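Local coordinates for protein caprin-1 (PDB 4WBE) that binds mRNA, regulates its transport, translation and stability, and is essential for the formation of cytoplasmic stress granules, at residues Lys16-Leu21 with Ile81-Leu86; Gln22-Lys27 with Glu107-Ser112; Thr35-Gly40 with Asn113-Thr118; Tyr59-Pro64 with Pro93-Thr98. All coordinates share one frame; numbering follows the deposited sequence.

Contact 1: Lys16-Leu21 with Ile81-Leu86; sequences KTVLEL and IHLWDL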
# COMPACT_ATOMS: atom_id res chain seq x y z
N LYS A 16 -6.08 -3.53 -4.77
CA LYS A 16 -5.22 -4.27 -5.70
C LYS A 16 -4.47 -3.30 -6.59
O LYS A 16 -3.27 -3.45 -6.83
CB LYS A 16 -6.07 -5.24 -6.55
CG LYS A 16 -5.26 -6.08 -7.54
CD LYS A 16 -6.12 -7.10 -8.30
CE LYS A 16 -6.89 -6.49 -9.47
NZ LYS A 16 -5.99 -6.18 -10.63
N THR A 17 -5.19 -2.29 -7.08
CA THR A 17 -4.59 -1.27 -7.93
C THR A 17 -3.54 -0.48 -7.17
O THR A 17 -2.48 -0.17 -7.73
CB THR A 17 -5.67 -0.32 -8.50
OG1 THR A 17 -6.64 -1.10 -9.21
CG2 THR A 17 -5.06 0.70 -9.44
N VAL A 18 -3.81 -0.16 -5.90
CA VAL A 18 -2.83 0.52 -5.07
C VAL A 18 -1.55 -0.31 -4.95
O VAL A 18 -0.45 0.22 -5.08
CB VAL A 18 -3.36 0.81 -3.64
CG1 VAL A 18 -2.24 1.34 -2.77
CG2 VAL A 18 -4.50 1.82 -3.68
N LEU A 19 -1.70 -1.60 -4.68
CA LEU A 19 -0.55 -2.50 -4.54
C LEU A 19 0.28 -2.57 -5.83
O LEU A 19 1.51 -2.52 -5.80
CB LEU A 19 -1.03 -3.91 -4.17
CG LEU A 19 -1.05 -4.39 -2.71
CD1 LEU A 19 -0.69 -3.33 -1.67
CD2 LEU A 19 -2.37 -5.08 -2.37
N GLU A 20 -0.40 -2.71 -6.96
CA GLU A 20 0.23 -2.67 -8.28
C GLU A 20 1.01 -1.38 -8.49
O GLU A 20 2.17 -1.39 -8.93
CB GLU A 20 -0.83 -2.82 -9.37
CG GLU A 20 -1.50 -4.18 -9.42
CD GLU A 20 -2.85 -4.15 -10.12
OE1 GLU A 20 -3.26 -3.07 -10.60
OE2 GLU A 20 -3.49 -5.21 -10.23
N LEU A 21 0.36 -0.26 -8.18
CA LEU A 21 0.98 1.04 -8.32
C LEU A 21 2.24 1.18 -7.46
O LEU A 21 3.26 1.69 -7.91
CB LEU A 21 -0.02 2.14 -7.93
CG LEU A 21 0.59 3.54 -7.91
CD1 LEU A 21 1.05 3.94 -9.30
CD2 LEU A 21 -0.43 4.53 -7.38
N ILE A 81 -5.14 10.43 0.58
CA ILE A 81 -5.95 11.27 -0.29
C ILE A 81 -5.38 11.37 -1.71
O ILE A 81 -6.12 11.31 -2.69
CB ILE A 81 -6.16 12.67 0.34
CG1 ILE A 81 -6.90 12.54 1.67
CG2 ILE A 81 -6.93 13.59 -0.60
CD1 ILE A 81 -6.91 13.81 2.51
N HIS A 82 -4.06 11.53 -1.82
CA HIS A 82 -3.37 11.51 -3.11
C HIS A 82 -3.65 10.22 -3.88
O HIS A 82 -3.95 10.24 -5.07
CB HIS A 82 -1.87 11.65 -2.91
CG HIS A 82 -1.44 13.02 -2.47
ND1 HIS A 82 -1.85 14.17 -3.11
CD2 HIS A 82 -0.63 13.41 -1.46
CE1 HIS A 82 -1.31 15.21 -2.51
NE2 HIS A 82 -0.57 14.79 -1.50
N LEU A 83 -3.55 9.09 -3.18
CA LEU A 83 -3.81 7.79 -3.79
C LEU A 83 -5.25 7.68 -4.26
O LEU A 83 -5.52 7.23 -5.37
CB LEU A 83 -3.52 6.67 -2.79
CG LEU A 83 -2.04 6.33 -2.60
CD1 LEU A 83 -1.87 5.31 -1.50
CD2 LEU A 83 -1.45 5.82 -3.91
N TRP A 84 -6.18 8.09 -3.40
CA TRP A 84 -7.60 8.02 -3.73
C TRP A 84 -7.94 8.90 -4.93
O TRP A 84 -8.67 8.48 -5.84
CB TRP A 84 -8.47 8.41 -2.53
CG TRP A 84 -9.92 8.12 -2.76
CD1 TRP A 84 -10.56 6.92 -2.55
CD2 TRP A 84 -10.91 9.02 -3.26
NE1 TRP A 84 -11.88 7.03 -2.88
CE2 TRP A 84 -12.12 8.31 -3.33
CE3 TRP A 84 -10.89 10.35 -3.65
CZ2 TRP A 84 -13.31 8.89 -3.77
CZ3 TRP A 84 -12.06 10.93 -4.09
CH2 TRP A 84 -13.25 10.21 -4.15
N ASP A 85 -7.42 10.12 -4.92
CA ASP A 85 -7.62 11.05 -6.03
C ASP A 85 -7.08 10.51 -7.35
O ASP A 85 -7.68 10.70 -8.40
CB ASP A 85 -6.98 12.40 -5.72
CG ASP A 85 -7.76 13.21 -4.69
OD1 ASP A 85 -8.92 12.87 -4.45
OD2 ASP A 85 -7.20 14.19 -4.14
N LEU A 86 -5.92 9.84 -7.31
CA LEU A 86 -5.37 9.24 -8.52
C LEU A 86 -6.28 8.15 -9.08
O LEU A 86 -6.57 8.12 -10.28
CB LEU A 86 -3.96 8.70 -8.31
CG LEU A 86 -3.42 8.10 -9.62
CD1 LEU A 86 -2.11 8.69 -10.02
CD2 LEU A 86 -3.32 6.58 -9.52

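Contact 2: Gln22-Lys27 with Glu107-Ser112; sequences QYVLDK and ERVFQS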
# COMPACT_ATOMS: atom_id res chain seq x y z
N GLN A 22 2.17 0.71 -6.22
CA GLN A 22 3.31 0.76 -5.31
C GLN A 22 4.47 -0.06 -5.86
O GLN A 22 5.62 0.36 -5.79
CB GLN A 22 2.91 0.26 -3.92
CG GLN A 22 1.98 1.22 -3.18
CD GLN A 22 1.50 0.66 -1.87
OE1 GLN A 22 1.25 -0.54 -1.75
NE2 GLN A 22 1.40 1.52 -0.86
N TYR A 23 4.15 -1.23 -6.39
CA TYR A 23 5.15 -2.06 -7.02
C TYR A 23 5.84 -1.32 -8.16
O TYR A 23 7.07 -1.26 -8.24
CB TYR A 23 4.54 -3.38 -7.51
CG TYR A 23 5.55 -4.24 -8.24
CD1 TYR A 23 6.43 -5.06 -7.54
CD2 TYR A 23 5.62 -4.23 -9.63
CE1 TYR A 23 7.36 -5.84 -8.21
CE2 TYR A 23 6.53 -5.01 -10.30
CZ TYR A 23 7.40 -5.81 -9.59
OH TYR A 23 8.32 -6.58 -10.26
N VAL A 24 5.03 -0.77 -9.07
CA VAL A 24 5.55 -0.03 -10.21
C VAL A 24 6.39 1.18 -9.78
O VAL A 24 7.49 1.38 -10.28
CB VAL A 24 4.42 0.41 -11.17
CG1 VAL A 24 4.95 1.37 -12.22
CG2 VAL A 24 3.79 -0.82 -11.82
N LEU A 25 5.86 1.99 -8.86
CA LEU A 25 6.58 3.18 -8.39
C LEU A 25 7.93 2.81 -7.79
O LEU A 25 8.91 3.52 -7.97
CB LEU A 25 5.74 3.96 -7.37
CG LEU A 25 4.50 4.67 -7.90
CD1 LEU A 25 3.71 5.34 -6.78
CD2 LEU A 25 4.86 5.67 -8.98
N ASP A 26 7.98 1.69 -7.08
CA ASP A 26 9.23 1.20 -6.51
C ASP A 26 10.21 0.81 -7.61
O ASP A 26 11.41 1.09 -7.52
CB ASP A 26 8.97 0.00 -5.59
CG ASP A 26 10.23 -0.52 -4.94
OD1 ASP A 26 10.73 -1.59 -5.37
OD2 ASP A 26 10.74 0.14 -4.01
N LYS A 27 9.72 0.15 -8.65
CA LYS A 27 10.58 -0.26 -9.75
C LYS A 27 11.10 0.90 -10.58
O LYS A 27 12.15 0.80 -11.22
CB LYS A 27 9.87 -1.29 -10.64
CG LYS A 27 9.61 -2.61 -9.93
CD LYS A 27 10.93 -3.19 -9.44
CE LYS A 27 10.84 -4.69 -9.19
NZ LYS A 27 12.19 -5.32 -9.20
N GLU A 107 -2.05 4.15 -16.21
CA GLU A 107 -2.75 3.19 -17.07
C GLU A 107 -1.88 2.73 -18.24
O GLU A 107 -1.84 1.54 -18.56
CB GLU A 107 -4.05 3.77 -17.60
CG GLU A 107 -5.18 3.84 -16.57
CD GLU A 107 -6.36 4.63 -17.09
OE1 GLU A 107 -6.13 5.65 -17.77
OE2 GLU A 107 -7.51 4.23 -16.84
N ARG A 108 -1.19 3.66 -18.89
CA ARG A 108 -0.34 3.30 -20.01
C ARG A 108 0.82 2.40 -19.57
O ARG A 108 1.20 1.47 -20.28
CB ARG A 108 0.17 4.52 -20.79
CG ARG A 108 -0.87 5.15 -21.71
CD ARG A 108 -0.23 6.15 -22.68
NE ARG A 108 0.32 7.32 -22.01
CZ ARG A 108 1.63 7.54 -21.87
NH1 ARG A 108 2.50 6.66 -22.36
NH2 ARG A 108 2.06 8.62 -21.25
N VAL A 109 1.37 2.69 -18.39
CA VAL A 109 2.42 1.85 -17.83
C VAL A 109 1.91 0.44 -17.52
O VAL A 109 2.51 -0.55 -17.94
CB VAL A 109 3.04 2.47 -16.55
CG1 VAL A 109 4.04 1.52 -15.93
CG2 VAL A 109 3.71 3.79 -16.88
N PHE A 110 0.79 0.35 -16.79
CA PHE A 110 0.14 -0.92 -16.52
C PHE A 110 -0.12 -1.71 -17.80
O PHE A 110 0.18 -2.91 -17.88
CB PHE A 110 -1.22 -0.69 -15.84
CG PHE A 110 -1.14 -0.36 -14.37
CD1 PHE A 110 0.04 -0.50 -13.67
CD2 PHE A 110 -2.27 0.09 -13.69
CE1 PHE A 110 0.11 -0.20 -12.30
CE2 PHE A 110 -2.22 0.38 -12.33
CZ PHE A 110 -1.03 0.24 -11.63
N GLN A 111 -0.69 -1.03 -18.79
CA GLN A 111 -1.18 -1.69 -19.99
C GLN A 111 -0.08 -2.00 -21.00
O GLN A 111 -0.30 -2.70 -21.98
CB GLN A 111 -2.33 -0.88 -20.60
CG GLN A 111 -3.59 -0.91 -19.72
CD GLN A 111 -4.68 0.05 -20.17
OE1 GLN A 111 -4.74 0.45 -21.33
NE2 GLN A 111 -5.54 0.45 -19.24
N SER A 112 1.12 -1.48 -20.76
CA SER A 112 2.25 -1.77 -21.63
C SER A 112 2.68 -3.23 -21.45
O SER A 112 3.32 -3.80 -22.33
CB SER A 112 3.42 -0.86 -21.26
OG SER A 112 4.07 -1.34 -20.10

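Contact 3: Thr35-Gly40 with Asn113-Thr118; sequences TDLKQG and NYFDST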
# COMPACT_ATOMS: atom_id res chain seq x y z
N THR A 35 15.05 3.35 -18.30
CA THR A 35 15.58 3.29 -19.66
C THR A 35 14.64 2.51 -20.57
O THR A 35 14.27 2.99 -21.64
CB THR A 35 16.97 2.63 -19.69
OG1 THR A 35 17.91 3.44 -18.99
CG2 THR A 35 17.43 2.45 -21.13
N ASP A 36 14.26 1.32 -20.13
CA ASP A 36 13.37 0.46 -20.91
C ASP A 36 12.03 1.13 -21.23
O ASP A 36 11.49 0.96 -22.32
CB ASP A 36 13.13 -0.86 -20.17
CG ASP A 36 14.39 -1.71 -20.06
OD1 ASP A 36 15.37 -1.43 -20.78
OD2 ASP A 36 14.38 -2.66 -19.25
N LEU A 37 11.48 1.89 -20.28
CA LEU A 37 10.18 2.54 -20.47
C LEU A 37 10.25 3.74 -21.42
O LEU A 37 9.34 3.96 -22.22
CB LEU A 37 9.59 2.98 -19.13
CG LEU A 37 9.14 1.87 -18.18
CD1 LEU A 37 8.51 2.46 -16.93
CD2 LEU A 37 8.19 0.90 -18.86
N LYS A 38 11.33 4.50 -21.32
CA LYS A 38 11.48 5.69 -22.13
C LYS A 38 11.73 5.36 -23.60
O LYS A 38 11.37 6.14 -24.49
CB LYS A 38 12.59 6.59 -21.58
CG LYS A 38 12.15 7.48 -20.43
CD LYS A 38 13.27 8.42 -20.03
CE LYS A 38 14.43 7.64 -19.45
NZ LYS A 38 15.54 8.54 -18.99
N GLN A 39 12.34 4.21 -23.86
CA GLN A 39 12.58 3.75 -25.23
C GLN A 39 11.45 2.88 -25.81
O GLN A 39 11.14 2.97 -27.01
CB GLN A 39 13.95 3.05 -25.34
CG GLN A 39 13.95 1.52 -25.37
CD GLN A 39 14.42 0.95 -26.70
OE1 GLN A 39 15.01 1.66 -27.51
NE2 GLN A 39 14.19 -0.34 -26.91
N GLY A 40 10.84 2.04 -24.98
CA GLY A 40 9.75 1.21 -25.43
C GLY A 40 10.23 -0.14 -25.94
O GLY A 40 11.35 -0.55 -25.64
N ASN A 113 2.32 -3.79 -20.30
CA ASN A 113 2.70 -5.14 -19.89
C ASN A 113 4.20 -5.36 -19.68
O ASN A 113 4.66 -6.49 -19.62
CB ASN A 113 2.08 -6.19 -20.80
CG ASN A 113 0.57 -6.13 -20.80
OD1 ASN A 113 -0.05 -5.79 -19.77
ND2 ASN A 113 -0.03 -6.43 -21.93
N TYR A 114 4.95 -4.26 -19.58
CA TYR A 114 6.37 -4.34 -19.27
C TYR A 114 6.59 -5.12 -17.98
O TYR A 114 7.47 -5.97 -17.88
CB TYR A 114 6.97 -2.93 -19.13
CG TYR A 114 8.41 -2.91 -18.68
CD1 TYR A 114 9.44 -3.08 -19.60
CD2 TYR A 114 8.75 -2.70 -17.35
CE1 TYR A 114 10.77 -3.07 -19.20
CE2 TYR A 114 10.08 -2.69 -16.94
CZ TYR A 114 11.08 -2.87 -17.87
OH TYR A 114 12.40 -2.86 -17.47
N PHE A 115 5.74 -4.83 -16.99
CA PHE A 115 5.88 -5.41 -15.66
C PHE A 115 5.25 -6.80 -15.51
O PHE A 115 5.20 -7.33 -14.40
CB PHE A 115 5.37 -4.44 -14.59
CG PHE A 115 6.22 -3.21 -14.45
CD1 PHE A 115 7.46 -3.29 -13.81
CD2 PHE A 115 5.80 -1.99 -14.94
CE1 PHE A 115 8.26 -2.16 -13.68
CE2 PHE A 115 6.59 -0.85 -14.81
CZ PHE A 115 7.82 -0.94 -14.18
N ASP A 116 4.78 -7.37 -16.62
CA ASP A 116 4.31 -8.75 -16.61
C ASP A 116 5.49 -9.72 -16.58
O ASP A 116 5.34 -10.88 -16.20
CB ASP A 116 3.40 -9.04 -17.81
CG ASP A 116 2.00 -8.50 -17.63
OD1 ASP A 116 1.67 -8.00 -16.53
OD2 ASP A 116 1.22 -8.59 -18.60
N SER A 117 6.67 -9.25 -16.98
CA SER A 117 7.85 -10.07 -16.82
C SER A 117 8.57 -9.56 -15.58
O SER A 117 8.42 -8.40 -15.19
CB SER A 117 8.78 -9.95 -18.03
OG SER A 117 8.07 -9.99 -19.25
N THR A 118 9.34 -10.44 -14.94
CA THR A 118 10.17 -10.05 -13.80
C THR A 118 11.59 -9.86 -14.33
O THR A 118 12.03 -10.62 -15.19
CB THR A 118 10.13 -11.12 -12.69
OG1 THR A 118 11.00 -12.20 -13.02
CG2 THR A 118 8.71 -11.66 -12.53

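Contact 4: Tyr59-Pro64 with Pro93-Thr98; sequences YKLVDP and PVCGTT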
# COMPACT_ATOMS: atom_id res chain seq x y z
N TYR A 59 5.46 9.96 -6.46
CA TYR A 59 6.05 8.95 -5.58
C TYR A 59 6.35 9.53 -4.20
O TYR A 59 6.07 8.90 -3.18
CB TYR A 59 7.35 8.44 -6.18
CG TYR A 59 8.08 7.44 -5.31
CD1 TYR A 59 7.47 6.26 -4.90
CD2 TYR A 59 9.36 7.72 -4.83
CE1 TYR A 59 8.14 5.35 -4.09
CE2 TYR A 59 10.04 6.83 -4.01
CZ TYR A 59 9.42 5.65 -3.64
OH TYR A 59 10.09 4.77 -2.82
N LYS A 60 6.92 10.73 -4.17
CA LYS A 60 7.24 11.42 -2.93
C LYS A 60 5.99 11.69 -2.09
O LYS A 60 6.03 11.64 -0.86
CB LYS A 60 8.00 12.72 -3.22
CG LYS A 60 9.27 12.52 -4.03
CD LYS A 60 10.23 13.71 -3.92
CE LYS A 60 9.64 14.96 -4.53
NZ LYS A 60 10.67 16.00 -4.79
N LEU A 61 4.88 11.99 -2.76
CA LEU A 61 3.63 12.32 -2.08
C LEU A 61 2.94 11.12 -1.45
O LEU A 61 2.32 11.24 -0.40
CB LEU A 61 2.67 12.98 -3.06
CG LEU A 61 3.19 14.29 -3.67
CD1 LEU A 61 2.14 14.87 -4.59
CD2 LEU A 61 3.56 15.28 -2.56
N VAL A 62 3.05 9.96 -2.08
CA VAL A 62 2.34 8.79 -1.58
C VAL A 62 3.23 7.85 -0.78
O VAL A 62 2.72 6.96 -0.09
CB VAL A 62 1.58 8.04 -2.70
CG1 VAL A 62 0.54 8.95 -3.31
CG2 VAL A 62 2.55 7.55 -3.77
N ASP A 63 4.54 8.05 -0.86
CA ASP A 63 5.46 7.28 -0.03
C ASP A 63 6.38 8.23 0.73
O ASP A 63 7.59 8.24 0.53
CB ASP A 63 6.27 6.32 -0.92
CG ASP A 63 7.08 5.32 -0.13
OD1 ASP A 63 6.71 5.04 1.03
OD2 ASP A 63 8.05 4.77 -0.68
N PRO A 64 5.81 9.03 1.65
CA PRO A 64 6.62 10.05 2.31
C PRO A 64 7.63 9.46 3.29
O PRO A 64 7.37 8.42 3.90
CB PRO A 64 5.59 10.90 3.06
CG PRO A 64 4.43 9.97 3.31
CD PRO A 64 4.40 9.06 2.10
N PRO A 93 -5.61 19.64 -8.98
CA PRO A 93 -4.18 19.88 -9.20
C PRO A 93 -3.28 19.03 -8.30
O PRO A 93 -3.59 18.82 -7.13
CB PRO A 93 -4.03 21.37 -8.86
CG PRO A 93 -5.12 21.62 -7.86
CD PRO A 93 -6.27 20.81 -8.36
N VAL A 94 -2.18 18.56 -8.88
CA VAL A 94 -1.12 17.85 -8.16
C VAL A 94 0.09 17.78 -9.09
O VAL A 94 -0.07 17.56 -10.29
CB VAL A 94 -1.57 16.42 -7.70
CG1 VAL A 94 -1.98 15.56 -8.89
CG2 VAL A 94 -0.46 15.73 -6.91
N CYS A 95 1.29 17.99 -8.55
CA CYS A 95 2.52 17.89 -9.33
C CYS A 95 2.54 18.77 -10.57
O CYS A 95 3.13 18.40 -11.59
CB CYS A 95 2.77 16.44 -9.75
SG CYS A 95 2.92 15.30 -8.37
N GLY A 96 1.89 19.93 -10.50
CA GLY A 96 1.84 20.83 -11.63
C GLY A 96 0.94 20.32 -12.75
O GLY A 96 0.89 20.90 -13.83
N THR A 97 0.21 19.24 -12.48
CA THR A 97 -0.73 18.69 -13.45
C THR A 97 -2.02 18.29 -12.73
O THR A 97 -2.40 18.92 -11.74
CB THR A 97 -0.12 17.51 -14.24
OG1 THR A 97 -1.10 16.93 -15.12
CG2 THR A 97 0.42 16.44 -13.30
N THR A 98 -2.68 17.24 -13.21
CA THR A 98 -3.88 16.74 -12.55
C THR A 98 -3.76 15.26 -12.24
O THR A 98 -2.94 14.56 -12.84
CB THR A 98 -5.14 16.94 -13.43
OG1 THR A 98 -5.02 16.15 -14.61
CG2 THR A 98 -5.32 18.40 -13.80

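Contact 1: Lys16-Leu21 with Ile81-Leu86
Leu21 and Leu83 meet methyl to methyl, CD2 of Leu21 lying 3.8 Å from CD2 of Leu83, and this pair sits at the middle of a wholly apolar contact between helix 2-27 and helix 77-88. The same CD2 of Leu21 lies 4.1 Å from CD2 of Leu86, so one methyl bump enters the hollow between two leucines that are three residues, about one turn, apart on the facing helix. Leu21 reaches this hollow because its CG stands anti to the backbone N (chi1 174°), with CB already directed at helix 77-88. Leu83 is forked in turn: while its CD2 meets Leu21, its CD1 lies 4.2 Å from CG1 of Val18, and its side chain crosses that of Val18 at about a right angle. Leu83 therefore fits between Val18 and Leu21, again three residues apart, which makes the interdigitation mutual. The axes of segments 16-21 and 81-86 run at 107° to each other and come no closer than 11.2 Å; such a wide separation leaves the leucine branches to bridge it, and the buried surface is a modest 171 Å². Phe58 and Leu102 also touch Leu86, Val106 touches Leu21, and Leu19 of the second subunit packs on Leu83. A steep crossing joined by interlocking aliphatic side chains is the core packing of this largely helical caprin-1 dimerization domain, placed here beside the subunit interface.

Contact 2: Gln22-Lys27 with Glu107-Ser112
Val24 divides its two methyls between neighbouring residues of the 107-112 segment. Its CG1, anti to the backbone N (chi1 170°), lies 3.8 Å from CG1 of Val109. The side chains of Val24 and Val109 slide past each other in opposite directions, meeting through equivalent methyls. The other branch of Val24, CG2, approaches Phe110, 3.8 Å from CE1. This methyl lies in the plane of the ring, at its edge, so the pair is a methyl-to-edge contact, with no face stacking. Phe110 starts off across the line to Val24, but CG beside its backbone N (chi1 -78°) brings the CD1-CE1 edge of the ring to CG2 of Val24. Nearby, the carbonyl O of Val109 accepts from both N and OG of Ser112, the OG bond being 2.8 Å long and tilted 19° from the carbonyl plane; two donors thus bind one oxygen. Together the pairs join the last turns of helix 2-27 to those of helix 99-111, with Leu47 and Phe115 against Val109, Thr17 and Glu20 against Phe110, and Leu72 of the second subunit touching both Val24 and Phe110.

Contact 3: Thr35-Gly40 with Asn113-Thr118
Tyr114 supplies the polar link to Asp36: its OH donates a hydrogen bond to OD2 at 2.7 Å, and the acceptor uses the anti lone pair, on the side away from the other carboxylate oxygen. OD2 lies in the plane of the phenol ring, although the carboxylate itself is turned 60° from that plane, and the two side chains cross at about a right angle. Packing accompanies the bond, since CB of Asp36 is 3.4 Å from CE1 of Tyr114. The apolar interactions belong to Leu37. Its CD2 stands over one face of the Tyr114 ring, 4.1 Å from the centroid and 24° off the normal, a CH-pi contact shifted toward CG. Its other methyl, CD1, makes a looser approach to CE2 of Phe115, at 4.4 Å. These contacts fasten helix 31-39 to the 3-10 turn 114-116 that follows helix 99-111, within the dimerization domain. With CG placed opposite the backbone N (chi1 175°), Tyr114 spans from that turn to the helix. A phenylalanine here would probably keep the leucine packing but leave the carboxylate of Asp36 without its phenolic donor. Within the turn, CD2 of Tyr114 lies 3.5 Å above the plane of Phe115, over the ring centre. Asp116 makes a salt bridge to Arg71 of the second subunit, and Phe115 packs on Leu72 of that subunit.

Contact 4: Tyr59-Pro64 with Pro93-Thr98
A two-residue beta hairpin, strands 93-94 and 97-98 joined by a type I' turn from Val94 to Thr97, packs here against the C-terminal turn of helix 49-62. The hairpin is closed by a reciprocal backbone pair: N of Val94 donates to O of Thr97 at 2.9 Å, and N of Thr97 to O of Val94 at 2.8 Å. Cys95 and Gly96 are the two central residues of the turn, both with positive phi as the type I' geometry requires. The helix contributes one side chain, Leu61, whose CB is directed at the hairpin. Its CD1 lies 3.6 Å from CG2 of Val94 and 3.9 Å from SG of Cys95, so a single methyl meets the end of a strand and the first of the two central residues together. Leu61 and Val94 slide past each other in opposite directions. Val94 presents CG2 because that methyl stands anti to the backbone N, while CG1 occupies the crowded position between N and the carbonyl carbon (chi1 59°). Val94 also touches Tyr99 and Leu102 of helix 99-111, and Leu61 also touches His82. With methyls and a sulfur as the touching groups and 82 Å² buried, the contact between the segments rests on dispersion and the exclusion of water, while the backbone N and O of Val94 and Thr97 are paired within the hairpin.

How the contacts relate
Contacts 1 and 2 share helix 2-27, with centres about 11 Å apart: helix 77-88 packs on residues 16-21 and helix 99-111 on residues 22-27, and Phe110 of contact 2 reaches back to Leu21. The centres of contacts 2 and 3 are about 9 Å apart, the two joined by Phe115 packing on Val24, Val109 and Lys27. The centre of contact 4 lies about 12 Å from that of contact 1, where Val62 meets His82 and Leu83, and about 22 Å from that of contact 3, across the chain's centre. Along the chain, contact 4 is nested inside the loops closed by contacts 2 and 3; contacts 1, 2 and 3 interleave, and contact 4 also crosses contact 1. The long first helix thus ties late segments to early ones within one dimerization domain, and contacts 1-3 also touch the second subunit.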